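Local coordinates for protein putative surface-anchored fimbrial subunit (Corynebacterium diphtheriae, PDB 3HR6) that forms the shaft of a surface pilus as its major pilin, with tandem Ig-like modules stabilised by isopeptide and disulfide bonds, and probably takes part in cell adhesion, at residues I7-L12 with Y99-E104; T124-T127 with W131-D134; F187-K192 with Q250-E255; V219-Y224 with T230-Q235. One frame throughout, in Å; residues are numbered along the deposited sequence. Where two conformers were deposited one is given.

Contact 1 of 4, residues I7-L12 with Y99-E104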
# COMPACT_ATOMS: atom_id res chain seq x y z
N ILE A 7 -23.63 -20.30 19.50
CA ILE A 7 -23.71 -18.89 19.12
C ILE A 7 -23.29 -18.76 17.67
O ILE A 7 -22.16 -19.09 17.31
CB ILE A 7 -22.89 -17.98 20.06
CG1 ILE A 7 -23.43 -18.07 21.48
CG2 ILE A 7 -22.96 -16.52 19.58
CD1 ILE A 7 -22.43 -17.71 22.54
N ALA A 8 -24.21 -18.26 16.85
CA ALA A 8 -23.96 -17.98 15.45
C ALA A 8 -23.74 -16.47 15.33
O ALA A 8 -24.69 -15.68 15.56
CB ALA A 8 -25.16 -18.41 14.64
N VAL A 9 -22.51 -16.08 15.00
CA VAL A 9 -22.18 -14.67 14.81
C VAL A 9 -22.29 -14.32 13.33
O VAL A 9 -21.56 -14.85 12.50
CB VAL A 9 -20.74 -14.33 15.29
CG1 VAL A 9 -20.50 -12.85 15.16
CG2 VAL A 9 -20.50 -14.79 16.72
N HIS A 10 -23.16 -13.35 13.04
CA HIS A 10 -23.30 -12.78 11.71
C HIS A 10 -22.72 -11.37 11.67
O HIS A 10 -23.22 -10.46 12.33
CB HIS A 10 -24.78 -12.74 11.33
CG HIS A 10 -25.49 -14.05 11.45
ND1 HIS A 10 -25.37 -15.05 10.51
CD2 HIS A 10 -26.30 -14.54 12.42
CE1 HIS A 10 -26.11 -16.08 10.88
NE2 HIS A 10 -26.68 -15.80 12.04
N ALA A 11 -21.69 -11.16 10.86
CA ALA A 11 -20.99 -9.92 10.82
C ALA A 11 -21.64 -9.03 9.80
O ALA A 11 -21.54 -9.28 8.61
CB ALA A 11 -19.53 -10.17 10.46
N LEU A 12 -22.35 -8.01 10.25
CA LEU A 12 -23.08 -7.11 9.37
C LEU A 12 -22.29 -5.86 9.05
O LEU A 12 -21.71 -5.23 9.96
CB LEU A 12 -24.38 -6.70 10.06
CG LEU A 12 -25.54 -7.66 9.81
CD1 LEU A 12 -25.18 -9.13 9.85
CD2 LEU A 12 -26.74 -7.28 10.69
N TYR A 99 -21.34 -15.43 27.53
CA TYR A 99 -20.21 -15.33 26.61
C TYR A 99 -19.90 -13.91 26.20
O TYR A 99 -20.72 -13.01 26.29
CB TYR A 99 -20.43 -16.20 25.37
CG TYR A 99 -20.37 -17.68 25.69
CD1 TYR A 99 -19.17 -18.37 25.66
CD2 TYR A 99 -21.53 -18.40 26.04
CE1 TYR A 99 -19.10 -19.72 25.96
CE2 TYR A 99 -21.46 -19.77 26.34
CZ TYR A 99 -20.25 -20.42 26.28
OH TYR A 99 -20.14 -21.77 26.60
N LEU A 100 -18.67 -13.71 25.76
CA LEU A 100 -18.25 -12.43 25.23
C LEU A 100 -17.69 -12.68 23.83
O LEU A 100 -16.82 -13.54 23.64
CB LEU A 100 -17.22 -11.78 26.17
CG LEU A 100 -16.66 -10.45 25.66
CD1 LEU A 100 -17.60 -9.32 26.02
CD2 LEU A 100 -15.24 -10.21 26.24
N VAL A 101 -18.25 -11.97 22.85
CA VAL A 101 -17.85 -12.10 21.47
C VAL A 101 -16.98 -10.90 21.11
O VAL A 101 -17.42 -9.75 21.24
CB VAL A 101 -19.09 -12.17 20.51
CG1 VAL A 101 -18.67 -12.05 19.05
CG2 VAL A 101 -19.88 -13.46 20.76
N VAL A 102 -15.77 -11.16 20.65
CA VAL A 102 -14.82 -10.09 20.32
C VAL A 102 -14.47 -10.17 18.85
O VAL A 102 -13.81 -11.10 18.42
CB VAL A 102 -13.53 -10.16 21.18
CG1 VAL A 102 -12.53 -9.06 20.76
CG2 VAL A 102 -13.86 -10.02 22.66
N GLN A 103 -14.88 -9.19 18.06
CA GLN A 103 -14.35 -9.11 16.70
C GLN A 103 -12.88 -8.70 16.74
O GLN A 103 -12.50 -7.82 17.50
CB GLN A 103 -15.09 -8.11 15.81
CG GLN A 103 -14.68 -8.30 14.35
CD GLN A 103 -15.51 -7.52 13.34
OE1 GLN A 103 -16.45 -6.79 13.69
NE2 GLN A 103 -15.17 -7.69 12.06
N GLU A 104 -12.09 -9.34 15.89
CA GLU A 104 -10.64 -9.17 15.89
C GLU A 104 -10.22 -8.37 14.67
O GLU A 104 -10.97 -8.17 13.73
CB GLU A 104 -9.99 -10.52 15.83
CG GLU A 104 -10.36 -11.45 17.00
CD GLU A 104 -9.66 -11.11 18.31
OE1 GLU A 104 -9.16 -9.99 18.49
OE2 GLU A 104 -9.64 -12.00 19.18
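I7 meets Y99 and V101 across the inside of the N-terminal module. I7 and V101 bury the most surface here, and Y99 and V9 follow. The touching atoms are all carbon, and no hydrogen bond crosses. CG1 of I7 lies beside its backbone N (chi1 -62°), and chi2 of 156° extends the chain beyond it. This carries the CD1 methyl to the root of the tyrosine side chain. I7 CD1 is 3.7 Å from Y99 CD2 and nearly as close to CG and CB. The methyl approaches the ring obliquely. The other branch, CG2, points toward V101 and comes within 4.5 Å of V101 CG2, a looser contact. V101 uses its second methyl on V9: V101 CG1 and V9 CG2 meet tip to tip at 4.0 Å. V101 therefore touches both residues with separate branches. The polar end of Y99 is turned to other partners, since its OH is hydrogen-bonded to T95 O and R43 NH2. The strand segments 7-9 and 99-103 run nearly parallel, at 20°, with their axes 10.2 Å apart. That spacing is one of facing layers, too wide for backbone pairing. Strand 5-13 pairs with strands 89-94 and 131-143. Strand 97-103 lies between strands 38-44 and 117-124, and V101 also packs on F39, L41, F117 and V119 of those two neighbours.

Contact 2 of 4, residues T124-T127 with W131-D134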
# COMPACT_ATOMS: atom_id res chain seq x y z
N THR A 124 -34.13 -17.49 26.16
CA THR A 124 -35.53 -17.82 25.96
C THR A 124 -35.95 -17.43 24.57
O THR A 124 -35.56 -16.37 24.08
CB THR A 124 -36.42 -17.11 27.01
OG1 THR A 124 -36.03 -17.54 28.31
CG2 THR A 124 -37.90 -17.43 26.79
N ASN A 125 -36.72 -18.29 23.91
CA ASN A 125 -37.23 -17.96 22.58
C ASN A 125 -38.05 -16.67 22.69
O ASN A 125 -38.84 -16.52 23.63
CB ASN A 125 -38.08 -19.09 21.99
CG ASN A 125 -38.40 -18.88 20.52
OD1 ASN A 125 -39.09 -17.92 20.13
ND2 ASN A 125 -37.87 -19.76 19.68
N PRO A 126 -37.85 -15.72 21.75
CA PRO A 126 -38.60 -14.47 21.83
C PRO A 126 -40.14 -14.63 21.87
O PRO A 126 -40.81 -13.77 22.42
CB PRO A 126 -38.16 -13.73 20.56
CG PRO A 126 -36.81 -14.23 20.29
CD PRO A 126 -36.77 -15.65 20.74
N THR A 127 -40.66 -15.70 21.29
CA THR A 127 -42.07 -16.05 21.35
C THR A 127 -42.48 -16.51 22.77
O THR A 127 -43.67 -16.55 23.09
CB THR A 127 -42.37 -17.18 20.35
OG1 THR A 127 -41.74 -18.39 20.79
CG2 THR A 127 -41.82 -16.83 18.96
N TRP A 131 -36.86 -22.69 25.20
CA TRP A 131 -35.50 -22.22 25.23
C TRP A 131 -35.00 -22.19 23.82
O TRP A 131 -35.40 -23.00 23.00
CB TRP A 131 -34.64 -23.16 26.07
CG TRP A 131 -34.96 -23.08 27.46
CD1 TRP A 131 -35.79 -23.91 28.15
CD2 TRP A 131 -34.49 -22.12 28.40
NE1 TRP A 131 -35.88 -23.52 29.46
CE2 TRP A 131 -35.08 -22.43 29.64
CE3 TRP A 131 -33.63 -21.03 28.32
CZ2 TRP A 131 -34.82 -21.69 30.79
CZ3 TRP A 131 -33.38 -20.30 29.48
CH2 TRP A 131 -33.98 -20.63 30.69
N LEU A 132 -34.14 -21.20 23.55
CA LEU A 132 -33.41 -21.08 22.31
C LEU A 132 -31.97 -21.51 22.61
O LEU A 132 -31.22 -20.79 23.29
CB LEU A 132 -33.46 -19.64 21.83
CG LEU A 132 -32.87 -19.24 20.49
CD1 LEU A 132 -33.35 -20.15 19.36
CD2 LEU A 132 -33.22 -17.78 20.24
N GLN A 133 -31.61 -22.68 22.11
CA GLN A 133 -30.27 -23.23 22.30
C GLN A 133 -29.32 -22.71 21.26
O GLN A 133 -28.14 -22.58 21.54
CB GLN A 133 -30.28 -24.75 22.20
CG GLN A 133 -31.20 -25.44 23.16
CD GLN A 133 -30.86 -25.18 24.61
OE1 GLN A 133 -29.70 -24.90 24.94
NE2 GLN A 133 -31.84 -25.29 25.49
N ASP A 134 -29.82 -22.46 20.05
CA ASP A 134 -29.00 -21.93 18.97
C ASP A 134 -29.28 -20.44 18.81
O ASP A 134 -30.28 -20.00 18.20
CB ASP A 134 -29.23 -22.77 17.71
CG ASP A 134 -28.99 -24.27 17.98
OD1 ASP A 134 -27.84 -24.67 18.29
OD2 ASP A 134 -29.96 -25.05 17.94
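The first torsions of T124 and W131 place the hydroxyl and the indole together. T124 OG1 stands beside its own backbone N (chi1 -60°), and W131 CG takes the matching place on its residue (chi1 -70°). The CB atoms of the pair diverge, yet the indole swings back. Its six-membered ring ends with one face under the threonine hydroxyl, T124 OG1 being 4.0 Å from W131 CZ3. The two side chains pass at a slant, and this is plain packing. The backbones form an antiparallel non-hydrogen-bonded pair here, with T124 CA 4.5 Å from W131 CA. One residue on, L132 points its CB at the other segment. CB packs 4.1 Å from N125 N. With L132 CG anti to the backbone N, CD2 reaches P126 CD at 4.2 Å. N125 takes part mainly through its backbone. Its side-chain oxygen OD1 closes a local turn. N125 OD1 accepts T127 N at 3.0 Å, in the carbonyl plane and on a lone pair, which makes an Asx turn. The same oxygen accepts T127 OG1 at 2.8 Å from well above that plane. Two bonds thus hold the N125 side chain in place. T127 OG1 also takes a bond from D129 N. The contact is at the surface, where strand 117-124 turns into strand 131-143. L132 keeps a backbone bond to Q123 and W131 rests on P122, both in strand 117-124. On the other side, Q133 and D134 bond to T5 and S6 of strand 5-13.

Contact 3 of 4, residues F187-K192 with Q250-E255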
# COMPACT_ATOMS: atom_id res chain seq x y z
N PHE A 187 -5.49 4.95 13.83
CA PHE A 187 -5.57 5.16 12.39
C PHE A 187 -4.16 5.26 11.87
O PHE A 187 -3.46 6.24 12.15
CB PHE A 187 -6.41 6.40 12.05
CG PHE A 187 -7.13 6.29 10.72
CD1 PHE A 187 -8.34 5.64 10.63
CD2 PHE A 187 -6.59 6.82 9.59
CE1 PHE A 187 -9.01 5.56 9.45
CE2 PHE A 187 -7.26 6.69 8.36
CZ PHE A 187 -8.45 6.07 8.31
N THR A 188 -3.72 4.20 11.23
CA THR A 188 -2.35 4.13 10.75
C THR A 188 -2.34 3.98 9.23
O THR A 188 -3.11 3.19 8.68
CB THR A 188 -1.62 2.94 11.39
OG1 THR A 188 -1.52 3.16 12.80
CG2 THR A 188 -0.20 2.77 10.81
N VAL A 189 -1.52 4.74 8.53
CA VAL A 189 -1.28 4.55 7.10
C VAL A 189 0.18 4.17 7.00
O VAL A 189 1.04 4.91 7.44
CB VAL A 189 -1.61 5.78 6.25
CG1 VAL A 189 -1.22 5.51 4.72
CG2 VAL A 189 -3.09 6.17 6.40
N ALA A 190 0.46 2.96 6.45
CA ALA A 190 1.83 2.47 6.33
C ALA A 190 2.13 2.11 4.92
O ALA A 190 1.25 1.68 4.17
CB ALA A 190 2.08 1.23 7.20
N ASP A 191 3.39 2.30 4.57
CA ASP A 191 3.81 2.05 3.17
C ASP A 191 5.16 1.42 3.22
O ASP A 191 6.11 2.03 3.71
CB ASP A 191 3.80 3.38 2.40
CG ASP A 191 4.03 3.20 0.90
OD1 ASP A 191 4.83 2.30 0.52
OD2 ASP A 191 3.39 3.93 0.15
N LYS A 192 5.27 0.18 2.75
CA LYS A 192 6.56 -0.51 2.69
C LYS A 192 7.09 -0.21 1.32
O LYS A 192 6.63 -0.80 0.32
CB LYS A 192 6.44 -2.02 2.94
CG LYS A 192 7.75 -2.78 3.07
CD LYS A 192 7.39 -4.26 3.42
CE LYS A 192 8.56 -5.12 3.75
NZ LYS A 192 8.06 -6.48 4.02
N GLN A 250 -14.09 12.61 4.63
CA GLN A 250 -12.91 13.42 4.26
C GLN A 250 -11.75 12.51 3.94
O GLN A 250 -11.77 11.32 4.25
CB GLN A 250 -12.56 14.40 5.41
CG GLN A 250 -13.66 15.38 5.69
CD GLN A 250 -13.30 16.31 6.82
OE1 GLN A 250 -12.14 16.42 7.19
NE2 GLN A 250 -14.29 16.99 7.37
N GLU A 251 -10.71 13.06 3.29
CA GLU A 251 -9.53 12.28 2.96
C GLU A 251 -8.38 12.68 3.85
O GLU A 251 -8.18 13.87 4.12
CB GLU A 251 -9.12 12.42 1.51
CG GLU A 251 -10.16 11.82 0.61
CD GLU A 251 -9.82 11.90 -0.84
OE1 GLU A 251 -8.82 12.54 -1.25
OE2 GLU A 251 -10.64 11.31 -1.58
N LEU A 252 -7.70 11.67 4.35
CA LEU A 252 -6.41 11.80 4.94
C LEU A 252 -5.41 11.59 3.83
O LEU A 252 -5.38 10.49 3.28
CB LEU A 252 -6.26 10.73 6.03
CG LEU A 252 -4.92 10.73 6.75
CD1 LEU A 252 -4.82 11.93 7.64
CD2 LEU A 252 -4.73 9.40 7.56
N VAL A 253 -4.56 12.57 3.51
CA VAL A 253 -3.64 12.46 2.39
C VAL A 253 -2.23 12.52 2.92
O VAL A 253 -1.92 13.43 3.65
CB VAL A 253 -3.86 13.58 1.36
CG1 VAL A 253 -2.82 13.45 0.22
CG2 VAL A 253 -5.33 13.53 0.83
N VAL A 254 -1.46 11.48 2.65
CA VAL A 254 -0.06 11.37 2.97
C VAL A 254 0.69 11.52 1.67
O VAL A 254 0.40 10.79 0.68
CB VAL A 254 0.26 10.01 3.62
CG1 VAL A 254 1.78 9.82 3.87
CG2 VAL A 254 -0.57 9.87 4.90
N GLU A 255 1.64 12.45 1.63
CA GLU A 255 2.55 12.56 0.52
C GLU A 255 3.97 12.46 0.97
O GLU A 255 4.30 12.89 2.05
CB GLU A 255 2.37 13.86 -0.24
CG GLU A 255 1.06 13.90 -0.97
CD GLU A 255 0.95 15.13 -1.87
OE1 GLU A 255 1.54 16.19 -1.55
OE2 GLU A 255 0.31 15.00 -2.93
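L252 reaches F187 and V189 across a buried apolar layer. Its CB points toward the facing strand, and CG is anti to the backbone N (chi1 179°). CB, CG and the CD1 branch make no close approach to 187-192; the CD2 branch makes the contact. This methyl lies at the edge of the F187 ring, near its plane, 3.8 Å from F187 CD2 and equally close to CE2. On another side the same methyl meets V189 CG2 at 3.8 Å. The L252 side chain runs alongside F187 and V189, pointing the opposite way to each. V189 spreads its branches, and its CG1 comes within 4.4 Å of V254 CG2, a looser touch. Beyond this contact the F187 ring meets F184 edge-to-face, and L252 also packs on V207, I214 and L236. No hydrogen bond crosses. The axes of 187-192 and 251-255 are 9.5 Å apart and inclined at 33°. Strand 187-192 pairs with 229-236 and 268-276, while 251-259 pairs with 166-174 and 206-209. Two separate sheets thus face each other through alternate inward residues, as in the beta sandwich of an Ig-like module.

Contact 4 of 4, residues V219-Y224 with T230-Q235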
# COMPACT_ATOMS: atom_id res chain seq x y z
N VAL A 219 0.12 13.48 15.31
CA VAL A 219 0.52 12.69 14.14
C VAL A 219 1.96 12.23 14.35
O VAL A 219 2.85 13.06 14.58
CB VAL A 219 0.40 13.50 12.82
CG1 VAL A 219 0.58 12.59 11.62
CG2 VAL A 219 -0.93 14.12 12.73
N SER A 220 2.16 10.92 14.36
CA SER A 220 3.47 10.29 14.51
C SER A 220 3.94 9.76 13.17
O SER A 220 3.35 8.82 12.61
CB SER A 220 3.39 9.14 15.53
OG SER A 220 4.65 8.46 15.62
N VAL A 221 4.98 10.37 12.63
CA VAL A 221 5.54 9.97 11.36
C VAL A 221 6.82 9.21 11.69
O VAL A 221 7.69 9.74 12.34
CB VAL A 221 5.87 11.18 10.48
CG1 VAL A 221 6.41 10.73 9.14
CG2 VAL A 221 4.64 12.07 10.29
N GLN A 222 6.90 7.94 11.28
CA GLN A 222 8.05 7.10 11.61
C GLN A 222 8.48 6.33 10.36
O GLN A 222 7.67 6.05 9.49
CB GLN A 222 7.71 6.08 12.71
CG GLN A 222 7.15 6.64 14.01
CD GLN A 222 6.59 5.53 14.88
OE1 GLN A 222 5.55 4.92 14.55
NE2 GLN A 222 7.28 5.23 15.98
N THR A 223 9.76 6.00 10.29
CA THR A 223 10.25 5.01 9.32
C THR A 223 10.98 3.90 10.09
O THR A 223 11.57 4.11 11.14
CB THR A 223 11.18 5.61 8.27
OG1 THR A 223 12.35 6.14 8.89
CG2 THR A 223 10.47 6.70 7.44
N TYR A 224 10.90 2.69 9.56
CA TYR A 224 11.67 1.60 10.08
C TYR A 224 11.99 0.64 8.94
O TYR A 224 11.24 0.56 7.98
CB TYR A 224 10.94 0.87 11.22
CG TYR A 224 9.45 0.70 11.07
CD1 TYR A 224 8.90 -0.46 10.52
CD2 TYR A 224 8.55 1.72 11.41
CE1 TYR A 224 7.56 -0.62 10.37
CE2 TYR A 224 7.20 1.57 11.26
CZ TYR A 224 6.68 0.41 10.74
OH TYR A 224 5.35 0.27 10.57
N THR A 230 12.28 0.10 3.45
CA THR A 230 11.79 1.08 4.43
C THR A 230 10.28 1.11 4.46
O THR A 230 9.63 1.23 3.43
CB THR A 230 12.26 2.50 4.06
OG1 THR A 230 13.67 2.50 3.89
CG2 THR A 230 11.91 3.47 5.20
N VAL A 231 9.71 0.99 5.66
CA VAL A 231 8.32 1.26 5.91
C VAL A 231 8.20 2.68 6.47
O VAL A 231 8.92 3.05 7.41
CB VAL A 231 7.74 0.31 6.96
CG1 VAL A 231 6.26 0.60 7.19
CG2 VAL A 231 7.95 -1.16 6.55
N LEU A 232 7.32 3.46 5.86
CA LEU A 232 6.91 4.77 6.34
C LEU A 232 5.56 4.58 6.99
O LEU A 232 4.68 3.97 6.43
CB LEU A 232 6.78 5.73 5.18
CG LEU A 232 6.12 7.10 5.48
CD1 LEU A 232 6.87 7.89 6.54
CD2 LEU A 232 5.98 7.91 4.20
N SER A 233 5.38 5.15 8.18
CA SER A 233 4.15 4.97 8.94
C SER A 233 3.70 6.30 9.48
O SER A 233 4.53 7.02 10.02
CB SER A 233 4.47 4.09 10.15
OG SER A 233 3.32 3.95 10.97
N VAL A 234 2.41 6.57 9.30
CA VAL A 234 1.75 7.79 9.79
C VAL A 234 0.61 7.33 10.67
O VAL A 234 -0.24 6.59 10.23
CB VAL A 234 1.21 8.63 8.67
CG1 VAL A 234 0.37 9.84 9.28
CG2 VAL A 234 2.36 9.12 7.76
N GLN A 235 0.60 7.83 11.91
CA GLN A 235 -0.35 7.34 12.87
C GLN A 235 -1.01 8.52 13.50
O GLN A 235 -0.32 9.43 13.96
CB GLN A 235 0.45 6.58 13.90
CG GLN A 235 -0.33 5.71 14.79
CD GLN A 235 0.55 4.60 15.36
OE1 GLN A 235 0.74 3.52 14.74
NE2 GLN A 235 1.08 4.86 16.51
O HOH W 1 3.91 6.12 12.93
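This is the backbone pairing of a beta hairpin, strands 219-226 and 229-236, where V219-Y224 and T230-Q235 run antiparallel. Strand 229-236 pairs on its other side with strand 187-192. Three hydrogen-bonded pairs, S220 with Q235, Q222 with S233 and Y224 with V231, each make two backbone bonds. Q222 N to S233 O and its return from S233 N to Q222 O are both 2.8 Å. Y224 N to V231 O is 2.9 Å, and T223 CA lies 3.0 Å from the same oxygen as a CA-H...O contact. Side chains of these pairs share one face of the sheet. There Y224 bends over its partner. Its CG sits between the backbone N and the carbonyl carbon (chi1 39°), and the ring lies with one face over V231. V231 CB is 4.0 Å from the ring centroid and 28° off its normal, a CH-pi contact. The Y224 OH is hydrogen-bonded to W284 O, which helps anchor the far end of the ring. A water on the same face bonds with S220 O (2.8 Å) and S233 OG (3.0 Å). Its link to Q222 OE1 is less certain, because that side chain has two conformers. V221, T223, L232 and V234 occupy the other face. There V219 CG1 meets V234 CG1 at 3.6 Å, and L232 CD1 touches a methyl of V221 and one of T223. L232 and V234 also pack on F256 and V254 of strand 251-259. Through these two residues the antiparallel hairpin faces the other sheet, consistent with the Ig-like beta sandwich of this module.

In the fold
Contacts 1 and 2 belong to the N-terminal pilin domain, contacts 3 and 4 to the Cna-B-like domain that follows. Contacts 1 and 2 have centres 18 Å apart and do not touch, but strands 5-13 and 131-143 join them in one sheet. Contacts 3 and 4 touch directly, with centres 10 Å apart. V189 N to V234 O and D191 N to L232 O, each 2.8 Å, are probable hydrogen bonds between them. Contact 4 thus extends the sheet whose inner face contact 3 packs. Centres of contacts 1 and 3 are 29 Å apart; those of 2 and 4 are 50 Å. All four lie away from the calcium site of D153, D155, Q158, G160 and E165.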